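Local coordinates for hydrolase, isochorismatase family (Pseudomonas putida, PDB 4L07), which probably hydrolyses the amide bond of maleamate to give maleate and ammonia, as a maleamate amidase of the isochorismatase-like family, at residues 22-33 / 63-71; 48-59 / 102-111. One frame throughout, in Å; residues are numbered along the deposited sequence.

Contact 1: 22-33 / 63-71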
loop_
_atom_site.group_PDB
_atom_site.type_symbol
_atom_site.label_atom_id
_atom_site.label_comp_id
_atom_site.label_asym_id
_atom_site.label_seq_id
_atom_site.Cartn_x
_atom_site.Cartn_y
_atom_site.Cartn_z
ATOM N N PRO A 22 14.516 -1.327 -18.130
ATOM C CA PRO A 22 13.489 -2.356 -18.198
ATOM C C PRO A 22 13.584 -3.394 -17.086
ATOM O O PRO A 22 14.676 -3.680 -16.594
ATOM C CB PRO A 22 13.760 -3.045 -19.548
ATOM C CG PRO A 22 14.791 -2.211 -20.245
ATOM C CD PRO A 22 15.554 -1.531 -19.155
ATOM N N ALA A 23 12.433 -3.958 -16.728
ATOM C CA ALA A 23 12.354 -5.124 -15.861
ATOM C C ALA A 23 11.244 -6.040 -16.357
ATOM O O ALA A 23 10.237 -5.576 -16.917
ATOM C CB ALA A 23 12.112 -4.711 -14.413
ATOM N N ILE A 24 11.444 -7.342 -16.179
ATOM C CA ILE A 24 10.477 -8.342 -16.613
ATOM C C ILE A 24 9.746 -8.882 -15.383
ATOM O O ILE A 24 10.381 -9.313 -14.415
ATOM C CB ILE A 24 11.169 -9.518 -17.362
ATOM C CG1 ILE A 24 12.269 -9.023 -18.329
ATOM C CG2 ILE A 24 10.148 -10.452 -18.021
ATOM C CD1 ILE A 24 11.841 -8.065 -19.431
ATOM N N ILE A 25 8.417 -8.855 -15.425
ATOM C CA ILE A 25 7.603 -9.465 -14.374
ATOM C C ILE A 25 6.881 -10.672 -14.964
ATOM O O ILE A 25 6.109 -10.536 -15.911
ATOM C CB ILE A 25 6.571 -8.478 -13.783
ATOM C CG1 ILE A 25 7.248 -7.160 -13.380
ATOM C CG2 ILE A 25 5.820 -9.132 -12.624
ATOM C CD1 ILE A 25 6.282 -6.008 -13.171
ATOM N N VAL A 26 7.152 -11.847 -14.408
ATOM C CA VAL A 26 6.516 -13.089 -14.858
ATOM C C VAL A 26 5.466 -13.486 -13.825
ATOM O O VAL A 26 5.784 -13.973 -12.741
ATOM C CB VAL A 26 7.552 -14.213 -15.050
ATOM C CG1 VAL A 26 6.901 -15.458 -15.652
ATOM C CG2 VAL A 26 8.678 -13.727 -15.940
ATOM N N VAL A 27 4.205 -13.249 -14.170
ATOM C CA VAL A 27 3.099 -13.410 -13.226
ATOM C C VAL A 27 2.539 -14.831 -13.182
ATOM O O VAL A 27 1.890 -15.282 -14.131
ATOM C CB VAL A 27 1.947 -12.424 -13.544
ATOM C CG1 VAL A 27 0.832 -12.549 -12.518
ATOM C CG2 VAL A 27 2.467 -10.997 -13.606
ATOM N N ASP A 28 2.801 -15.526 -12.074
ATOM C CA ASP A 28 2.123 -16.785 -11.735
ATOM C C ASP A 28 2.201 -17.879 -12.804
ATOM O O ASP A 28 1.219 -18.599 -13.024
ATOM C CB ASP A 28 0.648 -16.532 -11.371
ATOM C CG ASP A 28 0.484 -15.613 -10.171
ATOM O OD1 ASP A 28 1.474 -15.384 -9.439
ATOM O OD2 ASP A 28 -0.652 -15.130 -9.947
ATOM N N PHE A 29 3.354 -18.013 -13.456
ATOM C CA PHE A 29 3.621 -19.210 -14.260
ATOM C C PHE A 29 4.085 -20.339 -13.323
ATOM O O PHE A 29 5.172 -20.901 -13.485
ATOM C CB PHE A 29 4.648 -18.949 -15.377
ATOM C CG PHE A 29 4.057 -18.417 -16.671
ATOM C CD1 PHE A 29 2.736 -18.686 -17.036
ATOM C CD2 PHE A 29 4.850 -17.683 -17.549
ATOM C CE1 PHE A 29 2.216 -18.201 -18.234
ATOM C CE2 PHE A 29 4.338 -17.195 -18.747
ATOM C CZ PHE A 29 3.016 -17.456 -19.089
ATOM N N SER A 30 3.256 -20.637 -12.327
ATOM C CA SER A 30 3.460 -21.769 -11.422
ATOM C C SER A 30 2.704 -22.971 -11.976
ATOM O O SER A 30 1.805 -22.809 -12.804
ATOM C CB SER A 30 2.966 -21.427 -10.015
ATOM O OG SER A 30 1.563 -21.229 -10.000
ATOM N N TYR A 31 3.059 -24.173 -11.528
ATOM C CA TYR A 31 2.393 -25.386 -12.019
ATOM C C TYR A 31 0.875 -25.362 -11.805
ATOM O O TYR A 31 0.125 -25.889 -12.618
ATOM C CB TYR A 31 3.011 -26.644 -11.403
ATOM C CG TYR A 31 4.412 -26.921 -11.902
ATOM C CD1 TYR A 31 4.645 -27.261 -13.240
ATOM C CD2 TYR A 31 5.508 -26.838 -11.044
ATOM C CE1 TYR A 31 5.930 -27.514 -13.701
ATOM C CE2 TYR A 31 6.794 -27.081 -11.499
ATOM C CZ TYR A 31 6.997 -27.424 -12.826
ATOM O OH TYR A 31 8.274 -27.669 -13.272
ATOM N N GLY A 32 0.433 -24.741 -10.715
ATOM C CA GLY A 32 -0.996 -24.593 -10.431
ATOM C C GLY A 32 -1.762 -23.905 -11.549
ATOM O O GLY A 32 -2.953 -24.158 -11.739
ATOM N N PHE A 33 -1.066 -23.048 -12.293
ATOM C CA PHE A 33 -1.658 -22.309 -13.398
ATOM C C PHE A 33 -1.241 -22.821 -14.783
ATOM O O PHE A 33 -1.845 -22.434 -15.772
ATOM C CB PHE A 33 -1.360 -20.810 -13.262
ATOM C CG PHE A 33 -1.986 -20.188 -12.044
ATOM C CD1 PHE A 33 -3.335 -19.849 -12.037
ATOM C CD2 PHE A 33 -1.234 -19.960 -10.893
ATOM C CE1 PHE A 33 -3.923 -19.292 -10.910
ATOM C CE2 PHE A 33 -1.817 -19.402 -9.762
ATOM C CZ PHE A 33 -3.163 -19.070 -9.771
ATOM N N PHE A 63 19.128 -6.761 -16.618
ATOM C CA PHE A 63 17.871 -6.109 -16.267
ATOM C C PHE A 63 17.142 -7.026 -15.289
ATOM O O PHE A 63 17.216 -8.255 -15.426
ATOM C CB PHE A 63 16.994 -5.882 -17.501
ATOM C CG PHE A 63 17.644 -5.066 -18.581
ATOM C CD1 PHE A 63 18.488 -3.997 -18.269
ATOM C CD2 PHE A 63 17.381 -5.342 -19.921
ATOM C CE1 PHE A 63 19.080 -3.243 -19.275
ATOM C CE2 PHE A 63 17.965 -4.585 -20.928
ATOM C CZ PHE A 63 18.814 -3.537 -20.603
ATOM N N PRO A 64 16.439 -6.444 -14.298
ATOM C CA PRO A 64 15.741 -7.285 -13.321
ATOM C C PRO A 64 14.715 -8.228 -13.950
ATOM O O PRO A 64 13.965 -7.832 -14.843
ATOM C CB PRO A 64 15.057 -6.266 -12.407
ATOM C CG PRO A 64 15.951 -5.076 -12.474
ATOM C CD PRO A 64 16.416 -5.022 -13.905
ATOM N N VAL A 65 14.713 -9.473 -13.488
ATOM C CA VAL A 65 13.719 -10.477 -13.884
ATOM C C VAL A 65 13.112 -11.021 -12.600
ATOM O O VAL A 65 13.816 -11.618 -11.789
ATOM C CB VAL A 65 14.351 -11.639 -14.685
ATOM C CG1 VAL A 65 13.349 -12.779 -14.879
ATOM C CG2 VAL A 65 14.878 -11.149 -16.028
ATOM N N ILE A 66 11.814 -10.797 -12.407
ATOM C CA ILE A 66 11.131 -11.169 -11.162
ATOM C C ILE A 66 9.904 -12.044 -11.445
ATOM O O ILE A 66 9.038 -11.672 -12.245
ATOM C CB ILE A 66 10.716 -9.917 -10.351
ATOM C CG1 ILE A 66 11.946 -9.066 -10.011
ATOM C CG2 ILE A 66 9.991 -10.316 -9.067
ATOM C CD1 ILE A 66 11.620 -7.653 -9.574
ATOM N N PHE A 67 9.849 -13.207 -10.794
ATOM C CA PHE A 67 8.717 -14.130 -10.898
ATOM C C PHE A 67 7.788 -13.976 -9.703
ATOM O O PHE A 67 8.246 -13.732 -8.588
ATOM C CB PHE A 67 9.215 -15.580 -10.930
ATOM C CG PHE A 67 10.001 -15.933 -12.160
ATOM C CD1 PHE A 67 11.342 -15.568 -12.288
ATOM C CD2 PHE A 67 9.407 -16.662 -13.187
ATOM C CE1 PHE A 67 12.066 -15.898 -13.427
ATOM C CE2 PHE A 67 10.127 -17.001 -14.327
ATOM C CZ PHE A 67 11.454 -16.615 -14.448
ATOM N N THR A 68 6.486 -14.136 -9.935
ATOM C CA THR A 68 5.507 -14.134 -8.848
ATOM C C THR A 68 4.793 -15.474 -8.740
ATOM O O THR A 68 4.694 -16.218 -9.719
ATOM C CB THR A 68 4.466 -12.998 -8.999
ATOM O OG1 THR A 68 3.480 -13.368 -9.963
ATOM C CG2 THR A 68 5.131 -11.703 -9.440
ATOM N N THR A 69 4.308 -15.777 -7.543
ATOM C CA THR A 69 3.515 -16.971 -7.293
ATOM C C THR A 69 2.504 -16.654 -6.195
ATOM O O THR A 69 2.777 -15.838 -5.301
ATOM C CB THR A 69 4.401 -18.194 -6.917
ATOM O OG1 THR A 69 3.621 -19.398 -6.931
ATOM C CG2 THR A 69 5.038 -18.023 -5.537
ATOM N N ILE A 70 1.333 -17.273 -6.287
ATOM C CA ILE A 70 0.343 -17.228 -5.222
ATOM C C ILE A 70 0.551 -18.462 -4.342
ATOM O O ILE A 70 0.503 -19.597 -4.829
ATOM C CB ILE A 70 -1.102 -17.236 -5.782
ATOM C CG1 ILE A 70 -1.393 -15.944 -6.570
ATOM C CG2 ILE A 70 -2.106 -17.438 -4.651
ATOM C CD1 ILE A 70 -2.678 -15.978 -7.384
ATOM N N ALA A 71 0.785 -18.240 -3.053
ATOM C CA ALA A 71 0.938 -19.340 -2.097
ATOM C C ALA A 71 0.349 -18.962 -0.744
ATOM O O ALA A 71 0.521 -17.827 -0.293
ATOM C CB ALA A 71 2.406 -19.709 -1.943
HETATM O O HOH W 1 5.801 -16.836 -12.240
HETATM O O HOH W 2 1.024 -20.001 -7.636
#
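T68 has OG1 tucked between its backbone N and carbonyl carbon (chi1 79°), while D28 has CG anti to its carbonyl carbon (chi1 -60°), and these two torsions bring hydroxyl and carboxylate together at the C-terminal end of paired parallel strands. Strands 22-27 and 65-70 are neighbours in the central parallel sheet of this alpha/beta fold, linked by helix 45-60 in a beta-alpha-beta crossover. T68 OG1 donates to D28 OD1 over 2.9 Å, coming from above the carboxylate plane, 55° out of it. The other oxygen, OD2, forms a salt bridge with K116 on the next strand, and I70 CD1 packs against OD2 at 3.4 Å. This Asp-Lys pairing is consistent with that of the Cys-Asp-Lys catalytic triad known in the family. Replacing D28 by an alanine would probably leave K116 without its salt-bridge partner and the T68 hydroxyl without this acceptor.

Behind this end the strands are zipped by four nearly straight backbone bonds: I24 N to P64 O, I66 N to I24 O, V26 N to I66 O and T68 N to V26 O. I24, V65, V26 and F67 share one face of the sheet, where I24 and V26 meet helix 45-60. V26 lies alongside F67, its CB 3.6 Å from F67 CD2, and its CG2 sits off-centre over one ring face. At the start of the pair, P22 CD rests almost centrally over the F63 ring, 3.9 Å from the centroid, a CH-pi contact. Where the pairing ends, water 1 links the two chain segments: it donates to V26 O and, at 2.8 Å, to T68 O, and accepts from F29 N.

Contact 2: 48-59 / 102-111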
loop_
_atom_site.group_PDB
_atom_site.type_symbol
_atom_site.label_atom_id
_atom_site.label_comp_id
_atom_site.label_asym_id
_atom_site.label_seq_id
_atom_site.Cartn_x
_atom_site.Cartn_y
_atom_site.Cartn_z
ATOM N N MET A 48 4.974 -19.669 -22.266
ATOM C CA MET A 48 6.151 -19.874 -21.417
ATOM C C MET A 48 7.450 -19.896 -22.219
ATOM O O MET A 48 8.470 -19.406 -21.756
ATOM C CB MET A 48 6.020 -21.146 -20.572
ATOM C CG MET A 48 5.081 -20.999 -19.387
ATOM S SD MET A 48 5.075 -22.394 -18.253
ATOM C CE MET A 48 4.375 -23.692 -19.277
ATOM N N SER A 49 7.419 -20.466 -23.419
ATOM C CA SER A 49 8.620 -20.484 -24.252
ATOM C C SER A 49 8.973 -19.089 -24.775
ATOM O O SER A 49 10.150 -18.741 -24.860
ATOM C CB SER A 49 8.502 -21.503 -25.389
ATOM O OG SER A 49 7.444 -21.167 -26.255
ATOM N N ARG A 50 7.960 -18.284 -25.104
ATOM C CA ARG A 50 8.192 -16.893 -25.494
ATOM C C ARG A 50 8.731 -16.097 -24.301
ATOM O O ARG A 50 9.670 -15.310 -24.440
ATOM C CB ARG A 50 6.912 -16.230 -26.038
ATOM C CG ARG A 50 6.303 -16.856 -27.291
ATOM C CD ARG A 50 7.154 -16.644 -28.540
ATOM N NE ARG A 50 8.250 -17.610 -28.618
ATOM C CZ ARG A 50 8.104 -18.901 -28.915
ATOM N NH1 ARG A 50 6.901 -19.413 -29.159
ATOM N NH2 ARG A 50 9.169 -19.691 -28.957
ATOM N N THR A 51 8.135 -16.322 -23.131
ATOM C CA THR A 51 8.562 -15.648 -21.902
ATOM C C THR A 51 10.009 -16.028 -21.568
ATOM O O THR A 51 10.808 -15.165 -21.205
ATOM C CB THR A 51 7.609 -15.960 -20.728
ATOM O OG1 THR A 51 6.277 -15.541 -21.074
ATOM C CG2 THR A 51 8.051 -15.242 -19.448
ATOM N N LYS A 52 10.350 -17.308 -21.730
ATOM C CA LYS A 52 11.722 -17.771 -21.464
ATOM C C LYS A 52 12.746 -17.003 -22.306
ATOM O O LYS A 52 13.803 -16.618 -21.807
ATOM C CB LYS A 52 11.859 -19.281 -21.696
ATOM C CG LYS A 52 13.247 -19.832 -21.374
ATOM C CD LYS A 52 13.300 -21.346 -21.517
ATOM C CE LYS A 52 14.700 -21.896 -21.249
ATOM N NZ LYS A 52 15.735 -21.337 -22.171
ATOM N N GLU A 53 12.421 -16.773 -23.577
ATOM C CA GLU A 53 13.292 -16.014 -24.477
ATOM C C GLU A 53 13.512 -14.584 -23.978
ATOM O O GLU A 53 14.643 -14.095 -23.947
ATOM C CB GLU A 53 12.724 -16.008 -25.900
ATOM C CG GLU A 53 12.618 -17.390 -26.526
ATOM C CD GLU A 53 12.114 -17.363 -27.960
ATOM O OE1 GLU A 53 11.140 -16.631 -28.254
ATOM O OE2 GLU A 53 12.690 -18.092 -28.795
ATOM N N ILE A 54 12.426 -13.930 -23.575
ATOM C CA ILE A 54 12.487 -12.579 -23.026
ATOM C C ILE A 54 13.335 -12.527 -21.750
ATOM O O ILE A 54 14.225 -11.679 -21.623
ATOM C CB ILE A 54 11.068 -12.010 -22.772
ATOM C CG1 ILE A 54 10.363 -11.729 -24.106
ATOM C CG2 ILE A 54 11.132 -10.736 -21.939
ATOM C CD1 ILE A 54 8.918 -11.276 -23.964
ATOM N N CYS A 55 13.053 -13.438 -20.820
ATOM C CA CYS A 55 13.768 -13.502 -19.541
ATOM C C CYS A 55 15.253 -13.815 -19.733
ATOM O O CYS A 55 16.102 -13.182 -19.107
ATOM C CB CYS A 55 13.123 -14.525 -18.609
ATOM S SG CYS A 55 11.497 -14.038 -17.979
ATOM N N ASP A 56 15.560 -14.774 -20.609
ATOM C CA ASP A 56 16.963 -15.104 -20.913
ATOM C C ASP A 56 17.751 -13.902 -21.425
ATOM O O ASP A 56 18.891 -13.684 -21.007
ATOM C CB ASP A 56 17.071 -16.279 -21.896
ATOM C CG ASP A 56 16.723 -17.613 -21.258
ATOM O OD1 ASP A 56 16.460 -17.658 -20.038
ATOM O OD2 ASP A 56 16.708 -18.635 -21.977
ATOM N N LEU A 57 17.142 -13.121 -22.320
ATOM C CA LEU A 57 17.777 -11.914 -22.840
ATOM C C LEU A 57 17.936 -10.863 -21.738
ATOM O O LEU A 57 19.033 -10.353 -21.519
ATOM C CB LEU A 57 16.970 -11.323 -24.002
ATOM C CG LEU A 57 17.642 -10.637 -25.208
ATOM C CD1 LEU A 57 16.763 -9.510 -25.728
ATOM C CD2 LEU A 57 19.063 -10.136 -24.971
ATOM N N ALA A 58 16.839 -10.544 -21.049
ATOM C CA ALA A 58 16.864 -9.534 -19.985
ATOM C C ALA A 58 17.890 -9.860 -18.902
ATOM O O ALA A 58 18.664 -8.985 -18.482
ATOM C CB ALA A 58 15.479 -9.374 -19.368
ATOM N N ARG A 59 17.894 -11.114 -18.460
ATOM C CA ARG A 59 18.809 -11.573 -17.419
ATOM C C ARG A 59 20.264 -11.381 -17.846
ATOM O O ARG A 59 21.080 -10.867 -17.077
ATOM C CB ARG A 59 18.541 -13.039 -17.075
ATOM C CG ARG A 59 19.036 -13.463 -15.700
ATOM C CD ARG A 59 18.965 -14.973 -15.512
ATOM N NE ARG A 59 17.593 -15.461 -15.348
ATOM C CZ ARG A 59 16.869 -16.040 -16.306
ATOM N NH1 ARG A 59 17.375 -16.211 -17.523
ATOM N NH2 ARG A 59 15.631 -16.450 -16.043
ATOM N N ASP A 102 6.984 -23.014 -12.913
ATOM C CA ASP A 102 7.145 -24.009 -13.972
ATOM C C ASP A 102 8.539 -23.897 -14.605
ATOM O O ASP A 102 8.959 -22.815 -15.017
ATOM C CB ASP A 102 6.039 -23.834 -15.018
ATOM C CG ASP A 102 5.936 -25.013 -15.975
ATOM O OD1 ASP A 102 6.987 -25.560 -16.361
ATOM O OD2 ASP A 102 4.800 -25.383 -16.345
ATOM N N MET A 103 9.251 -25.022 -14.677
ATOM C CA MET A 103 10.611 -25.037 -15.230
ATOM C C MET A 103 10.696 -24.598 -16.696
ATOM O O MET A 103 11.752 -24.160 -17.147
ATOM C CB MET A 103 11.281 -26.408 -15.030
ATOM C CG MET A 103 11.877 -26.624 -13.642
ATOM S SD MET A 103 13.022 -25.336 -13.076
ATOM C CE MET A 103 14.415 -25.530 -14.193
ATOM N N ALA A 104 9.579 -24.699 -17.421
ATOM C CA ALA A 104 9.496 -24.264 -18.819
ATOM C C ALA A 104 9.743 -22.764 -19.005
ATOM O O ALA A 104 10.020 -22.309 -20.114
ATOM C CB ALA A 104 8.150 -24.665 -19.424
ATOM N N THR A 105 9.645 -22.000 -17.917
ATOM C CA THR A 105 9.945 -20.571 -17.945
ATOM C C THR A 105 11.451 -20.327 -18.013
ATOM O O THR A 105 11.889 -19.223 -18.332
ATOM C CB THR A 105 9.438 -19.863 -16.679
ATOM O OG1 THR A 105 10.127 -20.390 -15.537
ATOM C CG2 THR A 105 7.942 -20.060 -16.517
ATOM N N GLY A 106 12.227 -21.357 -17.680
ATOM C CA GLY A 106 13.678 -21.258 -17.626
ATOM C C GLY A 106 14.181 -20.524 -16.395
ATOM O O GLY A 106 15.312 -20.049 -16.378
ATOM N N ILE A 107 13.344 -20.421 -15.364
ATOM C CA ILE A 107 13.751 -19.798 -14.094
ATOM C C ILE A 107 15.073 -20.391 -13.588
ATOM O O ILE A 107 15.293 -21.605 -13.656
ATOM C CB ILE A 107 12.637 -19.902 -13.013
ATOM C CG1 ILE A 107 13.032 -19.137 -11.737
ATOM C CG2 ILE A 107 12.248 -21.357 -12.744
ATOM C CD1 ILE A 107 11.920 -19.020 -10.714
ATOM N N GLN A 108 15.949 -19.519 -13.100
ATOM C CA GLN A 108 17.266 -19.918 -12.599
ATOM C C GLN A 108 17.342 -19.620 -11.108
ATOM O O GLN A 108 16.568 -18.796 -10.618
ATOM C CB GLN A 108 18.359 -19.146 -13.337
ATOM C CG GLN A 108 18.362 -19.368 -14.841
ATOM C CD GLN A 108 19.477 -18.624 -15.547
ATOM O OE1 GLN A 108 20.302 -17.960 -14.917
ATOM N NE2 GLN A 108 19.503 -18.726 -16.866
ATOM N N PRO A 109 18.266 -20.288 -10.381
ATOM C CA PRO A 109 18.422 -20.072 -8.950
ATOM C C PRO A 109 18.545 -18.599 -8.538
ATOM O O PRO A 109 18.059 -18.244 -7.460
ATOM C CB PRO A 109 19.712 -20.830 -8.631
ATOM C CG PRO A 109 19.673 -21.991 -9.572
ATOM C CD PRO A 109 19.051 -21.460 -10.837
ATOM N N ASN A 110 19.191 -17.773 -9.368
ATOM C CA ASN A 110 19.379 -16.340 -9.074
ATOM C C ASN A 110 18.061 -15.559 -9.028
ATOM O O ASN A 110 17.963 -14.542 -8.336
ATOM C CB ASN A 110 20.258 -15.661 -10.136
ATOM C CG ASN A 110 21.753 -15.766 -9.856
ATOM O OD1 ASN A 110 22.557 -15.156 -10.562
ATOM N ND2 ASN A 110 22.133 -16.528 -8.848
ATOM N N ASP A 111 17.072 -16.019 -9.790
ATOM C CA ASP A 111 15.839 -15.249 -10.018
ATOM C C ASP A 111 15.013 -15.084 -8.745
ATOM O O ASP A 111 14.693 -16.061 -8.066
ATOM C CB ASP A 111 14.978 -15.904 -11.110
ATOM C CG ASP A 111 15.675 -15.970 -12.470
ATOM O OD1 ASP A 111 16.613 -15.185 -12.736
ATOM O OD2 ASP A 111 15.255 -16.810 -13.297
HETATM O O HOH W 3 14.209 -17.559 -18.282
HETATM O O HOH W 4 17.003 -19.866 -18.413
#
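D111 OD2 is gripped twice, by R59 NH2 and by the backbone N of Q108, each 2.8 Å away. Q108 to D111 is a type I beta turn in the loop leading into strand 112-116, and D111 ends a salt-bridge network that runs along helix 45-60 through R59, D56 and K52. R59 holds D111 side-on: its NE also reaches D111 OD1, in a bond of 173° that uses the syn lone pair. Guanidinium and carboxylate are nearly coplanar, 22° apart. R59 can turn this edge to D111 because its chain bends at chi3 (-73°). The Q108 amide stacks over one guanidinium face, with Q108 OE1 3.3 Å from R59 CD.

Further along, R59 NH1 donates to D56 OD1 at 3.0 Å, and K52 NZ binds D56 OD2 on its syn side, so the D56 carboxylate is shared between R59 and K52, one oxygen each, and probably helps fix the R59 rotation. Below its charged end, K52 lays CB against T105 O (3.4 Å) and CE against G106 CA.

The far end of the contact is anchored by M48, whose SD and CE lie against the D102 carboxylate, with CE also 3.9 Å from A104 CB. D102 OD2 is hydrogen-bonded to T34 OG1, while OD1 accepts from A104 N in an Asx turn; T105 OG1 makes the following ST turn with I107 N. Water 3 bridges helix and loop, accepting from R59 NH2 and donating to both D56 OD1 and T105 O.

Along the chain the four segments alternate, 22-33, 48-59, 63-71, 102-111, so the two contacts cross. Contact 1 closes the excursion through helix 45-60, bringing strand 65-70 back beside strand 22-27; contact 2 starts within that excursion and closes a second loop, in which the chain leaves strand 65-70 and returns to the same helix before entering strand 112-116. They also meet directly. F29 O and D102 N, 2.8 Å apart, probably hydrogen-bond, as do F63 N and A58 O, and F67 packs its CE1 against D111 OD2. Together they tie sheet, crossover helix and the approach to strand 112-116, at one edge of this chain's sheet, into one unit.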